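Local atomic coordinates of RagA protein (Porphyromonas gingivalis, PDB entry 6SLN), a protein that probably imports peptides across the bacterial outer membrane as a beta-barrel receptor with an internal plug, energised through TonB. Residues V131-G136 with D971-G976; S135-A140 with R376-Y381; D300-L305 with F392-M397; D380-Y385 with N981-S986; W870-D875 with H919-A924. All blocks are in the same frame, centred on the assembly; numbering follows the deposited sequence.

Interaction 1. Residues V131-G136 with D971-G976; sequences VMTTSG and DPEAGG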
# COMPACT_ATOMS: atom_id res chain seq x y z
N VAL A 131 -35.76 -10.52 -9.29
CA VAL A 131 -34.54 -10.89 -8.58
C VAL A 131 -33.86 -12.02 -9.32
O VAL A 131 -34.51 -13.02 -9.64
CB VAL A 131 -34.83 -11.33 -7.14
CG1 VAL A 131 -33.52 -11.58 -6.42
CG2 VAL A 131 -35.72 -10.32 -6.41
N MET A 132 -32.55 -11.90 -9.55
CA MET A 132 -31.79 -13.02 -10.09
C MET A 132 -30.33 -12.93 -9.63
O MET A 132 -29.72 -11.86 -9.70
CB MET A 132 -31.88 -13.09 -11.62
CG MET A 132 -33.12 -13.80 -12.14
SD MET A 132 -33.09 -14.06 -13.91
CE MET A 132 -33.46 -12.42 -14.52
N THR A 133 -29.80 -14.05 -9.15
CA THR A 133 -28.39 -14.19 -8.81
C THR A 133 -27.78 -15.18 -9.80
O THR A 133 -28.23 -16.33 -9.88
CB THR A 133 -28.21 -14.69 -7.38
OG1 THR A 133 -29.20 -14.09 -6.54
CG2 THR A 133 -26.82 -14.35 -6.88
N THR A 134 -26.79 -14.72 -10.56
CA THR A 134 -26.27 -15.50 -11.67
C THR A 134 -25.08 -16.37 -11.29
O THR A 134 -24.49 -17.01 -12.17
CB THR A 134 -25.86 -14.55 -12.80
OG1 THR A 134 -25.10 -13.47 -12.26
CG2 THR A 134 -27.11 -13.98 -13.50
N SER A 135 -24.71 -16.40 -10.01
CA SER A 135 -23.61 -17.22 -9.54
C SER A 135 -23.95 -17.69 -8.13
O SER A 135 -24.52 -16.94 -7.33
CB SER A 135 -22.27 -16.47 -9.57
OG SER A 135 -21.19 -17.26 -9.08
N GLY A 136 -23.64 -18.95 -7.86
CA GLY A 136 -23.83 -19.50 -6.53
C GLY A 136 -22.69 -19.21 -5.60
O GLY A 136 -22.68 -19.64 -4.45
N ASP A 971 -27.57 -24.42 -14.23
CA ASP A 971 -28.49 -23.51 -13.56
C ASP A 971 -29.11 -22.55 -14.57
O ASP A 971 -28.40 -21.71 -15.15
CB ASP A 971 -27.75 -22.74 -12.45
CG ASP A 971 -28.70 -21.93 -11.57
OD1 ASP A 971 -29.93 -21.94 -11.81
OD2 ASP A 971 -28.20 -21.27 -10.62
N PRO A 972 -30.42 -22.63 -14.80
CA PRO A 972 -31.06 -21.64 -15.69
C PRO A 972 -30.93 -20.22 -15.17
O PRO A 972 -30.93 -19.28 -15.97
CB PRO A 972 -32.52 -22.12 -15.78
CG PRO A 972 -32.73 -22.98 -14.56
CD PRO A 972 -31.39 -23.54 -14.17
N GLU A 973 -30.79 -20.02 -13.86
CA GLU A 973 -30.60 -18.68 -13.33
C GLU A 973 -29.21 -18.13 -13.59
O GLU A 973 -29.01 -16.91 -13.55
CB GLU A 973 -30.88 -18.66 -11.82
CG GLU A 973 -30.97 -17.27 -11.20
CD GLU A 973 -31.46 -17.32 -9.76
OE1 GLU A 973 -31.49 -16.28 -9.07
OE2 GLU A 973 -31.82 -18.43 -9.31
N ALA A 974 -28.23 -18.99 -13.85
CA ALA A 974 -26.84 -18.56 -13.78
C ALA A 974 -26.40 -17.95 -15.11
O ALA A 974 -25.60 -18.51 -15.86
CB ALA A 974 -25.95 -19.72 -13.37
N GLY A 975 -26.91 -16.78 -15.38
CA GLY A 975 -26.48 -16.04 -16.55
C GLY A 975 -27.59 -15.17 -17.09
O GLY A 975 -28.72 -15.19 -16.62
N GLY A 976 -27.24 -14.40 -18.11
CA GLY A 976 -28.23 -13.54 -18.70
C GLY A 976 -28.52 -13.96 -20.11
O GLY A 976 -29.54 -14.62 -20.39
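T134 and A974 bring the two backbones together, T134 CA lying 3.8 Å from A974 CA, where the plug chain leaves strand 129-132 and a barrel loop folds through the type I turn D971-A974. E973 does most of the reaching: CG is anti to the backbone N (chi1 -169°) and the chain beyond is extended, which carries OE1 to T133 N at 2.8 Å in a nearly straight bond (170°). The donor arrives on the anti side, 24° out of the carboxylate plane, while OE2 is taken by a salt bridge to R928. In a TonB-dependent receptor this is a plug-to-barrel contact, since the loop follows barrel strand 951-964. D971 OD1 accepts from E973 N at 2.9 Å, an Asx turn at the root of E973, and bridges to R928. T133 OG1 bonds to N117 within the plug. T134 lays its methyl CG2 against the loop backbone, 3.4 Å from G975 N, and T134 O receives a CA-H...O contact from A974 CA at 3.2 Å.

Interaction 2. Residues S135-A140 with R376-Y381; sequences SGDPTA and RRSADY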
# COMPACT_ATOMS: atom_id res chain seq x y z
N SER A 135 -24.71 -16.40 -10.01
CA SER A 135 -23.61 -17.22 -9.54
C SER A 135 -23.95 -17.69 -8.13
O SER A 135 -24.52 -16.94 -7.33
CB SER A 135 -22.27 -16.47 -9.57
OG SER A 135 -21.19 -17.26 -9.08
N GLY A 136 -23.64 -18.95 -7.86
CA GLY A 136 -23.83 -19.50 -6.53
C GLY A 136 -22.69 -19.21 -5.60
O GLY A 136 -22.68 -19.64 -4.45
N ASP A 137 -21.70 -18.49 -6.11
CA ASP A 137 -20.59 -18.02 -5.31
C ASP A 137 -21.12 -17.29 -4.06
O ASP A 137 -21.97 -16.40 -4.19
CB ASP A 137 -19.74 -17.09 -6.17
CG ASP A 137 -18.50 -16.62 -5.47
OD1 ASP A 137 -18.63 -15.98 -4.39
OD2 ASP A 137 -17.41 -16.87 -6.04
N PRO A 138 -20.66 -17.64 -2.86
CA PRO A 138 -21.23 -17.04 -1.64
C PRO A 138 -21.13 -15.53 -1.61
O PRO A 138 -21.91 -14.89 -0.89
CB PRO A 138 -20.42 -17.67 -0.50
CG PRO A 138 -19.74 -18.83 -1.10
CD PRO A 138 -19.53 -18.54 -2.55
N THR A 139 -20.20 -14.93 -2.35
CA THR A 139 -20.08 -13.49 -2.41
C THR A 139 -20.80 -12.90 -3.61
O THR A 139 -20.53 -11.76 -3.99
CB THR A 139 -18.61 -13.05 -2.44
OG1 THR A 139 -17.98 -13.56 -3.61
CG2 THR A 139 -17.88 -13.55 -1.22
N ALA A 140 -21.70 -13.65 -4.22
CA ALA A 140 -22.45 -13.12 -5.35
C ALA A 140 -23.62 -12.27 -4.85
O ALA A 140 -24.31 -12.63 -3.89
CB ALA A 140 -22.95 -14.24 -6.25
N ARG A 376 -14.51 -11.85 2.67
CA ARG A 376 -15.03 -12.16 1.35
C ARG A 376 -13.94 -12.84 0.55
O ARG A 376 -12.82 -12.33 0.48
CB ARG A 376 -15.46 -10.89 0.59
CG ARG A 376 -16.89 -10.48 0.74
CD ARG A 376 -17.21 -9.31 -0.20
NE ARG A 376 -18.49 -8.70 0.16
CZ ARG A 376 -18.68 -7.85 1.17
NH1 ARG A 376 -17.65 -7.47 1.93
NH2 ARG A 376 -19.88 -7.36 1.41
N ARG A 377 -14.27 -14.00 -0.03
CA ARG A 377 -13.47 -14.57 -1.10
C ARG A 377 -14.39 -15.03 -2.21
O ARG A 377 -15.51 -15.48 -1.98
CB ARG A 377 -12.59 -15.75 -0.65
CG ARG A 377 -11.29 -15.77 -1.44
CD ARG A 377 -10.66 -17.13 -1.62
NE ARG A 377 -10.15 -17.70 -0.38
CZ ARG A 377 -8.99 -18.34 -0.26
NH1 ARG A 377 -8.19 -18.50 -1.32
NH2 ARG A 377 -8.63 -18.84 0.92
N SER A 378 -13.87 -14.94 -3.43
CA SER A 378 -14.61 -15.28 -4.64
C SER A 378 -13.78 -16.21 -5.49
O SER A 378 -12.55 -16.11 -5.54
CB SER A 378 -14.95 -14.04 -5.43
OG SER A 378 -15.77 -13.24 -4.62
N ALA A 379 -14.48 -17.15 -6.12
CA ALA A 379 -13.85 -18.06 -7.06
C ALA A 379 -13.83 -17.33 -8.40
O ALA A 379 -14.88 -17.00 -8.96
CB ALA A 379 -14.63 -19.37 -7.13
N ASP A 380 -12.63 -17.05 -8.89
CA ASP A 380 -12.47 -16.07 -9.95
C ASP A 380 -12.01 -16.69 -11.25
O ASP A 380 -11.26 -16.08 -12.01
CB ASP A 380 -11.51 -14.97 -9.48
CG ASP A 380 -12.19 -13.99 -8.53
OD1 ASP A 380 -13.41 -13.74 -8.69
OD2 ASP A 380 -11.52 -13.50 -7.61
N TYR A 381 -12.46 -17.91 -11.53
CA TYR A 381 -12.29 -18.49 -12.85
C TYR A 381 -13.61 -18.82 -13.50
O TYR A 381 -13.66 -18.97 -14.73
CB TYR A 381 -11.41 -19.75 -12.79
CG TYR A 381 -9.95 -19.41 -12.59
CD1 TYR A 381 -9.33 -18.46 -13.38
CD2 TYR A 381 -9.21 -20.01 -11.59
CE1 TYR A 381 -8.01 -18.14 -13.21
CE2 TYR A 381 -7.88 -19.69 -11.40
CZ TYR A 381 -7.29 -18.75 -12.21
OH TYR A 381 -5.97 -18.42 -12.03
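D137 and T139 of the plug meet the end of strand 363-377 through two polar contacts. A379 N donates to D137 OD2 at 2.9 Å, almost in line with the carboxylate C-O bond, and S378 OG bonds to T139 OG1. Beside that hydroxyl pair the T139 methyl lies across the strand end, CG2 being 3.8 Å from R376 CG. The second carboxylate oxygen sets up this arrangement: D137 OD1 accepts from T139 N at 2.8 Å, which makes an Asx turn, and also from T139 OG1, which comes from above the carboxylate plane. Both bonds lie within the type I turn D137-A140. One step back, D137 N bonds to S135 OG at 3.3 Å, an ST turn. Further out, T139 and R376 both pack on F346 of the adjoining barrel strand, and R376 reaches plug helix 169-173. The contact thus joins a plug loop to the barrel wall. With three donors on its carboxylate, D137 probably remains ionised, and its bonds to T139 fix the hydroxyl that faces S378.

Interaction 3. Residues D300-L305 with F392-M397; sequences DWLKAL and FGVLTM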
# COMPACT_ATOMS: atom_id res chain seq x y z
N ASP A 300 -14.27 -39.02 -11.27
CA ASP A 300 -15.45 -38.21 -11.00
C ASP A 300 -15.00 -36.76 -10.95
O ASP A 300 -14.70 -36.20 -9.89
CB ASP A 300 -16.07 -38.67 -9.68
CG ASP A 300 -17.38 -37.98 -9.38
OD1 ASP A 300 -17.62 -36.89 -9.94
OD2 ASP A 300 -18.18 -38.54 -8.58
N TRP A 301 -14.94 -36.12 -12.13
CA TRP A 301 -14.45 -34.75 -12.19
C TRP A 301 -15.40 -33.76 -11.52
O TRP A 301 -14.96 -32.68 -11.15
CB TRP A 301 -14.19 -34.33 -13.63
CG TRP A 301 -12.83 -34.67 -14.07
CD1 TRP A 301 -12.44 -35.77 -14.78
CD2 TRP A 301 -11.65 -33.94 -13.78
NE1 TRP A 301 -11.08 -35.76 -14.97
CE2 TRP A 301 -10.57 -34.64 -14.36
CE3 TRP A 301 -11.39 -32.78 -13.07
CZ2 TRP A 301 -9.26 -34.19 -14.27
CZ3 TRP A 301 -10.10 -32.34 -12.98
CH2 TRP A 301 -9.05 -33.04 -13.58
N LEU A 302 -16.67 -34.13 -11.36
CA LEU A 302 -17.58 -33.37 -10.51
C LEU A 302 -17.03 -33.28 -9.09
O LEU A 302 -16.77 -32.18 -8.59
CB LEU A 302 -18.96 -34.03 -10.50
CG LEU A 302 -19.95 -33.38 -9.53
CD1 LEU A 302 -20.12 -31.87 -9.81
CD2 LEU A 302 -21.30 -34.09 -9.47
N LYS A 303 -16.82 -34.43 -8.45
CA LYS A 303 -16.24 -34.43 -7.11
C LYS A 303 -14.82 -33.86 -7.10
O LYS A 303 -14.39 -33.32 -6.08
CB LYS A 303 -16.29 -35.83 -6.51
CG LYS A 303 -15.74 -35.90 -5.09
CD LYS A 303 -15.93 -37.26 -4.47
CE LYS A 303 -17.21 -37.87 -5.00
NZ LYS A 303 -18.39 -37.49 -4.16
N ALA A 304 -14.10 -33.94 -8.22
CA ALA A 304 -12.77 -33.33 -8.28
C ALA A 304 -12.83 -31.83 -8.08
O ALA A 304 -11.85 -31.23 -7.62
CB ALA A 304 -12.11 -33.66 -9.62
N LEU A 305 -13.94 -31.18 -8.46
CA LEU A 305 -14.02 -29.72 -8.44
C LEU A 305 -15.15 -29.13 -7.61
O LEU A 305 -15.24 -27.91 -7.53
CB LEU A 305 -14.08 -29.16 -9.87
CG LEU A 305 -12.81 -29.49 -10.65
CD1 LEU A 305 -13.17 -29.96 -12.02
CD2 LEU A 305 -11.79 -28.35 -10.68
N PHE A 392 -17.60 -26.17 -16.32
CA PHE A 392 -17.05 -26.46 -17.63
C PHE A 392 -16.09 -27.64 -17.58
O PHE A 392 -16.17 -28.56 -18.41
CB PHE A 392 -16.35 -25.23 -18.19
CG PHE A 392 -15.54 -25.51 -19.41
CD1 PHE A 392 -16.16 -25.84 -20.59
CD2 PHE A 392 -14.17 -25.47 -19.36
CE1 PHE A 392 -15.43 -26.11 -21.73
CE2 PHE A 392 -13.41 -25.73 -20.49
CZ PHE A 392 -14.05 -26.05 -21.69
N GLY A 393 -15.14 -27.62 -16.64
CA GLY A 393 -14.18 -28.70 -16.54
C GLY A 393 -14.80 -29.99 -16.05
O GLY A 393 -14.41 -31.08 -16.49
N VAL A 394 -15.78 -29.89 -15.16
CA VAL A 394 -16.51 -31.07 -14.71
C VAL A 394 -17.03 -31.87 -15.90
O VAL A 394 -16.96 -33.11 -15.91
CB VAL A 394 -17.66 -30.66 -13.77
CG1 VAL A 394 -18.57 -31.84 -13.50
CG2 VAL A 394 -17.09 -30.09 -12.47
N LEU A 395 -17.55 -31.19 -16.92
CA LEU A 395 -18.02 -31.88 -18.11
C LEU A 395 -16.88 -32.20 -19.06
O LEU A 395 -16.84 -33.29 -19.63
CB LEU A 395 -19.07 -31.04 -18.83
CG LEU A 395 -20.31 -30.56 -18.06
CD1 LEU A 395 -21.25 -29.86 -19.00
CD2 LEU A 395 -21.01 -31.71 -17.33
N THR A 396 -15.95 -31.28 -19.28
CA THR A 396 -15.08 -31.41 -20.44
C THR A 396 -13.77 -32.12 -20.17
O THR A 396 -13.00 -32.32 -21.11
CB THR A 396 -14.78 -30.03 -21.06
OG1 THR A 396 -14.34 -29.13 -20.04
CG2 THR A 396 -16.02 -29.50 -21.69
N MET A 397 -13.47 -32.48 -18.93
CA MET A 397 -12.22 -33.19 -18.69
C MET A 397 -12.36 -34.63 -19.19
O MET A 397 -13.33 -35.31 -18.83
CB MET A 397 -11.85 -33.16 -17.19
CG MET A 397 -11.20 -31.85 -16.70
SD MET A 397 -9.72 -31.40 -17.61
CE MET A 397 -8.66 -32.82 -17.45
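W301 offers one face of its indole to M397, across a pair of short, roughly antiparallel helices, 301-305 and 390-396, from two loops between barrel strands. CB of the methionine stands 3.3 Å from the centroid of the five-membered ring, only 5° off the normal, a CH-pi contact, and SD lies over the six-membered ring, 4.5 Å from that centroid, a Met-aromatic contact. Bends at chi2 and chi3 (both -56°) fold the methionine over the indole and bring M397 CE to 3.5 Å from W301 CZ2. W301 NE1 bonds to Y401 O, and the indole meets Y414 edge-to-face. The axes of 301-305 and 392-396 run at 154° and come within 8.4 Å. V394 is the wedge between them. Its CG1 comes 3.7 Å from L302 CB, while CG2 lies by W301 O and meets L305 CD1, V394 and L305 running alongside with opposed directions. L236 of helix 234-237 packs on both L302 and V394. At the start of helix 301-305 D300 is the N-cap, its OD1 accepting from K303 N at 3.0 Å.

Interaction 4. Residues D380-Y385 with N981-S986; sequences DYFGKY and NQYPNS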
# COMPACT_ATOMS: atom_id res chain seq x y z
N ASP A 380 -12.63 -17.05 -8.89
CA ASP A 380 -12.47 -16.07 -9.95
C ASP A 380 -12.01 -16.69 -11.25
O ASP A 380 -11.26 -16.08 -12.01
CB ASP A 380 -11.51 -14.97 -9.48
CG ASP A 380 -12.19 -13.99 -8.53
OD1 ASP A 380 -13.41 -13.74 -8.69
OD2 ASP A 380 -11.52 -13.50 -7.61
N TYR A 381 -12.46 -17.91 -11.53
CA TYR A 381 -12.29 -18.49 -12.85
C TYR A 381 -13.61 -18.82 -13.50
O TYR A 381 -13.66 -18.97 -14.73
CB TYR A 381 -11.41 -19.75 -12.79
CG TYR A 381 -9.95 -19.41 -12.59
CD1 TYR A 381 -9.33 -18.46 -13.38
CD2 TYR A 381 -9.21 -20.01 -11.59
CE1 TYR A 381 -8.01 -18.14 -13.21
CE2 TYR A 381 -7.88 -19.69 -11.40
CZ TYR A 381 -7.29 -18.75 -12.21
OH TYR A 381 -5.97 -18.42 -12.03
N PHE A 382 -14.68 -18.88 -12.72
CA PHE A 382 -15.99 -19.20 -13.24
C PHE A 382 -16.44 -18.15 -14.25
O PHE A 382 -16.03 -16.99 -14.21
CB PHE A 382 -16.99 -19.32 -12.09
CG PHE A 382 -16.82 -20.61 -11.30
CD1 PHE A 382 -17.49 -21.74 -11.67
CD2 PHE A 382 -15.96 -20.66 -10.22
CE1 PHE A 382 -17.34 -22.91 -10.97
CE2 PHE A 382 -15.79 -21.82 -9.52
CZ PHE A 382 -16.48 -22.95 -9.90
N GLY A 383 -17.27 -18.60 -15.20
CA GLY A 383 -17.66 -17.75 -16.30
C GLY A 383 -16.62 -17.62 -17.38
O GLY A 383 -16.95 -17.16 -18.47
N LYS A 384 -15.38 -17.99 -17.13
CA LYS A 384 -14.37 -18.10 -18.17
C LYS A 384 -14.08 -19.58 -18.46
O LYS A 384 -14.48 -20.48 -17.70
CB LYS A 384 -13.10 -17.34 -17.77
CG LYS A 384 -13.25 -15.85 -17.90
CD LYS A 384 -12.03 -15.09 -17.43
CE LYS A 384 -11.87 -15.17 -15.93
NZ LYS A 384 -10.57 -14.58 -15.48
N TYR A 385 -13.42 -19.82 -19.59
CA TYR A 385 -13.27 -21.17 -20.14
C TYR A 385 -11.80 -21.55 -20.02
O TYR A 385 -10.98 -21.27 -20.90
CB TYR A 385 -13.75 -21.26 -21.61
CG TYR A 385 -15.23 -21.47 -21.70
CD1 TYR A 385 -15.80 -22.69 -21.38
CD2 TYR A 385 -16.06 -20.43 -22.09
CE1 TYR A 385 -17.18 -22.87 -21.47
CE2 TYR A 385 -17.44 -20.61 -22.18
CZ TYR A 385 -17.99 -21.82 -21.87
OH TYR A 385 -19.35 -21.96 -21.96
N ASN A 981 -19.63 -21.68 -18.19
CA ASN A 981 -18.92 -22.13 -17.00
C ASN A 981 -19.57 -21.59 -15.72
O ASN A 981 -18.94 -20.84 -14.96
CB ASN A 981 -17.43 -21.74 -17.05
CG ASN A 981 -16.62 -22.39 -15.93
OD1 ASN A 981 -16.89 -23.53 -15.52
ND2 ASN A 981 -15.65 -21.66 -15.40
N GLN A 982 -20.82 -21.96 -15.49
CA GLN A 982 -21.56 -21.41 -14.37
C GLN A 982 -20.98 -21.87 -13.04
O GLN A 982 -20.57 -23.02 -12.88
CB GLN A 982 -23.03 -21.80 -14.46
CG GLN A 982 -23.66 -21.54 -15.80
CD GLN A 982 -25.01 -22.23 -15.92
OE1 GLN A 982 -25.14 -23.42 -15.63
NE2 GLN A 982 -26.03 -21.47 -16.33
N TYR A 983 -20.91 -20.94 -12.09
CA TYR A 983 -20.88 -21.29 -10.68
C TYR A 983 -22.34 -21.44 -10.28
O TYR A 983 -23.02 -20.44 -10.02
CB TYR A 983 -20.15 -20.21 -9.85
CG TYR A 983 -19.76 -20.65 -8.45
CD1 TYR A 983 -20.65 -21.39 -7.66
CD2 TYR A 983 -18.52 -20.34 -7.92
CE1 TYR A 983 -20.31 -21.80 -6.38
CE2 TYR A 983 -18.16 -20.76 -6.63
CZ TYR A 983 -19.06 -21.49 -5.87
OH TYR A 983 -18.74 -21.92 -4.59
N PRO A 984 -22.88 -22.65 -10.26
CA PRO A 984 -24.34 -22.80 -10.11
C PRO A 984 -24.81 -22.33 -8.75
O PRO A 984 -24.05 -22.33 -7.77
CB PRO A 984 -24.56 -24.31 -10.28
CG PRO A 984 -23.24 -24.87 -10.82
CD PRO A 984 -22.18 -23.95 -10.34
N ASN A 985 -26.06 -21.89 -8.68
CA ASN A 985 -26.64 -21.65 -7.37
C ASN A 985 -26.68 -22.95 -6.59
O ASN A 985 -26.58 -24.05 -7.15
CB ASN A 985 -28.05 -21.07 -7.48
CG ASN A 985 -28.05 -19.56 -7.70
OD1 ASN A 985 -27.61 -18.79 -6.85
ND2 ASN A 985 -28.55 -19.15 -8.86
N SER A 986 -26.82 -22.83 -5.28
CA SER A 986 -26.66 -23.98 -4.41
C SER A 986 -27.99 -24.39 -3.82
O SER A 986 -28.98 -23.64 -3.85
CB SER A 986 -25.67 -23.67 -3.30
OG SER A 986 -25.98 -22.42 -2.71
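N981 pushes its side chain into the type II turn Y381-K384, part of the loop that runs from barrel strand 363-377 to helix 390-396. CB already lies against the turn backbone, 3.3 Å from K384 O. CG, anti to the backbone N (chi1 -171°), continues inward, and at the tip ND2 gives K384 O a weak, bent bond of 2.8 Å. The other branch, OD1, accepts from F392 N, so the amide links the turn to the helix that follows it. The backbone helps as well: G383 N donates to N981 O at 2.8 Å, tilted 29° from the carbonyl plane. Within the turn K384 N bonds to Y381 O.

F382 projects from the turn onto Y983. Its ring receives Y983 CD2 over one face, 3.5 Å from F382 CD2, and Y983 CB adds a CH-pi contact; the two rings are oblique, their planes 44° apart. N981 O sits at the edge of the F382 ring, in its plane, and Q982 O lies near that plane, 3.5 Å from F382 CD1. Y983 OH bonds to A340 N. K384 and Y385 pack on the bound peptide, which places this junction at the wall of the binding site. Y385 OH stops 3.8 Å from N981 N without bonding to it; D875 OD1 is the hydrogen-bond partner of each.

Interaction 5. Residues W870-D875 with H919-A924; sequences WMINND and HLLENA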
# COMPACT_ATOMS: atom_id res chain seq x y z
N TRP A 870 -34.58 -16.93 -22.00
CA TRP A 870 -33.75 -17.71 -22.90
C TRP A 870 -32.30 -17.39 -22.58
O TRP A 870 -31.98 -16.41 -21.89
CB TRP A 870 -34.08 -17.42 -24.37
CG TRP A 870 -35.56 -17.50 -24.63
CD1 TRP A 870 -36.49 -16.51 -24.41
CD2 TRP A 870 -36.30 -18.64 -25.11
NE1 TRP A 870 -37.75 -16.97 -24.74
CE2 TRP A 870 -37.66 -18.27 -25.17
CE3 TRP A 870 -35.94 -19.92 -25.50
CZ2 TRP A 870 -38.64 -19.14 -25.61
CZ3 TRP A 870 -36.94 -20.80 -25.94
CH2 TRP A 870 -38.26 -20.40 -25.98
N MET A 871 -31.41 -18.24 -23.07
CA MET A 871 -30.00 -18.15 -22.72
C MET A 871 -29.23 -18.98 -23.73
O MET A 871 -29.66 -20.08 -24.09
CB MET A 871 -29.74 -18.65 -21.30
CG MET A 871 -28.48 -18.07 -20.66
SD MET A 871 -28.45 -18.16 -18.85
CE MET A 871 -28.95 -19.88 -18.58
N ILE A 872 -28.13 -18.44 -24.21
CA ILE A 872 -27.24 -19.22 -25.06
C ILE A 872 -26.38 -20.08 -24.15
O ILE A 872 -25.70 -19.56 -23.26
CB ILE A 872 -26.40 -18.32 -25.96
CG1 ILE A 872 -27.31 -17.45 -26.82
CG2 ILE A 872 -25.42 -19.13 -26.82
CD1 ILE A 872 -26.64 -16.26 -27.38
N ASN A 873 -26.42 -21.39 -24.35
CA ASN A 873 -25.63 -22.32 -23.57
C ASN A 873 -24.27 -22.45 -24.22
O ASN A 873 -24.00 -23.37 -24.99
CB ASN A 873 -26.32 -23.67 -23.45
CG ASN A 873 -25.68 -24.54 -22.39
OD1 ASN A 873 -24.51 -24.35 -22.06
ND2 ASN A 873 -26.45 -25.48 -21.84
N ASN A 874 -23.38 -21.53 -23.86
CA ASN A 874 -22.03 -21.55 -24.41
C ASN A 874 -21.34 -22.88 -24.17
O ASN A 874 -20.56 -23.32 -25.03
CB ASN A 874 -21.23 -20.42 -23.80
CG ASN A 874 -20.24 -19.82 -24.75
OD1 ASN A 874 -19.92 -18.64 -24.63
ND2 ASN A 874 -19.73 -20.59 -25.68
N ASP A 875 -21.58 -23.51 -23.01
CA ASP A 875 -20.96 -24.81 -22.71
C ASP A 875 -21.21 -25.80 -23.84
O ASP A 875 -20.30 -26.51 -24.28
CB ASP A 875 -21.51 -25.39 -21.40
CG ASP A 875 -20.79 -24.88 -20.17
OD1 ASP A 875 -19.98 -23.94 -20.27
OD2 ASP A 875 -21.06 -25.43 -19.07
N HIS A 919 -30.07 -23.51 -32.14
CA HIS A 919 -29.51 -24.52 -31.25
C HIS A 919 -28.47 -23.80 -30.41
O HIS A 919 -27.79 -22.90 -30.90
CB HIS A 919 -28.88 -25.68 -32.03
CG HIS A 919 -27.38 -25.61 -32.12
ND1 HIS A 919 -26.73 -24.95 -33.14
CD2 HIS A 919 -26.41 -26.08 -31.30
CE1 HIS A 919 -25.42 -25.02 -32.95
NE2 HIS A 919 -25.20 -25.70 -31.84
N LEU A 920 -28.37 -24.17 -29.14
CA LEU A 920 -27.67 -23.41 -28.11
C LEU A 920 -28.55 -22.33 -27.50
O LEU A 920 -28.31 -21.93 -26.36
CB LEU A 920 -26.36 -22.75 -28.60
CG LEU A 920 -25.29 -23.63 -29.24
CD1 LEU A 920 -23.97 -22.90 -29.31
CD2 LEU A 920 -25.15 -24.94 -28.49
N LEU A 921 -29.56 -21.82 -28.21
CA LEU A 921 -30.48 -20.88 -27.56
C LEU A 921 -31.55 -21.68 -26.83
O LEU A 921 -32.49 -22.17 -27.44
CB LEU A 921 -31.11 -19.91 -28.56
CG LEU A 921 -31.95 -18.80 -27.91
CD1 LEU A 921 -31.13 -17.95 -26.90
CD2 LEU A 921 -32.65 -17.91 -28.97
N GLU A 922 -31.42 -21.80 -25.52
CA GLU A 922 -32.31 -22.67 -24.76
C GLU A 922 -33.31 -21.87 -23.94
O GLU A 922 -33.01 -20.77 -23.46
CB GLU A 922 -31.51 -23.59 -23.82
CG GLU A 922 -30.60 -24.55 -24.54
CD GLU A 922 -29.90 -25.47 -23.56
OE1 GLU A 922 -30.57 -25.89 -22.59
OE2 GLU A 922 -28.69 -25.75 -23.74
N ASN A 923 -34.49 -22.46 -23.76
CA ASN A 923 -35.48 -21.98 -22.81
C ASN A 923 -35.00 -22.09 -21.37
O ASN A 923 -35.15 -23.14 -20.73
CB ASN A 923 -36.78 -22.76 -22.98
CG ASN A 923 -37.93 -22.12 -22.26
OD1 ASN A 923 -37.79 -21.67 -21.11
ND2 ASN A 923 -39.08 -22.06 -22.92
N ALA A 924 -34.41 -21.01 -20.84
CA ALA A 924 -33.89 -21.00 -19.49
C ALA A 924 -34.92 -20.53 -18.46
O ALA A 924 -34.54 -20.07 -17.37
CB ALA A 924 -32.62 -20.14 -19.41
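W870 lays one face of its indole over N923, offset toward the rim of the six-membered ring, with W870 CZ3 3.6 Å from N923 CB. On the same face of this antiparallel pairing of barrel strands 857-873 and 921-937, the methyl L921 CD1 fills the notch between W870 CB and I872 CG1, 3.9 Å from each of those atoms. I872 CG2 in turn rests on L920 CB. On the opposite face M871, bent at chi3 (48°), wraps round the methyl of A924, so that M871 CB and M871 CE both lie 3.8 Å from A924 CB. The strands are tied by E922 N to M871 O at 2.8 Å, with a weaker return bond, and by N873 N to L920 O. N873 ND2 reaches E922 OE2 at 2.9 Å from above the carboxylate plane. Nearby N874 ND2 bonds to the backbone of the bound peptide. E922 is buried, but salt bridges from R876 to OE2 and K968 to OE1, added to the N873 amide, probably keep it ionised.

Overall arrangement
Interactions 1 and 2 start from the same plug segment, share S135 and G136, and join it to two parts of the barrel domain, their centres 13 Å apart. Interaction 4 lies about 10 Å from interaction 1 and 9 Å from interaction 2 between centres, and meets both through Y983, whose O bonds to G136 N. It shares D380 and Y381 with interaction 2. Helix 390-396 leads on from there to interaction 3, and D875 joins interaction 4 to interaction 5. Interactions 2 and 5 are farthest apart, about 23 Å between centres. Along the chain the 870-924 pairing falls between the partners of interactions 1 and 4. Plug, barrel loops and peptide site are thus directly connected.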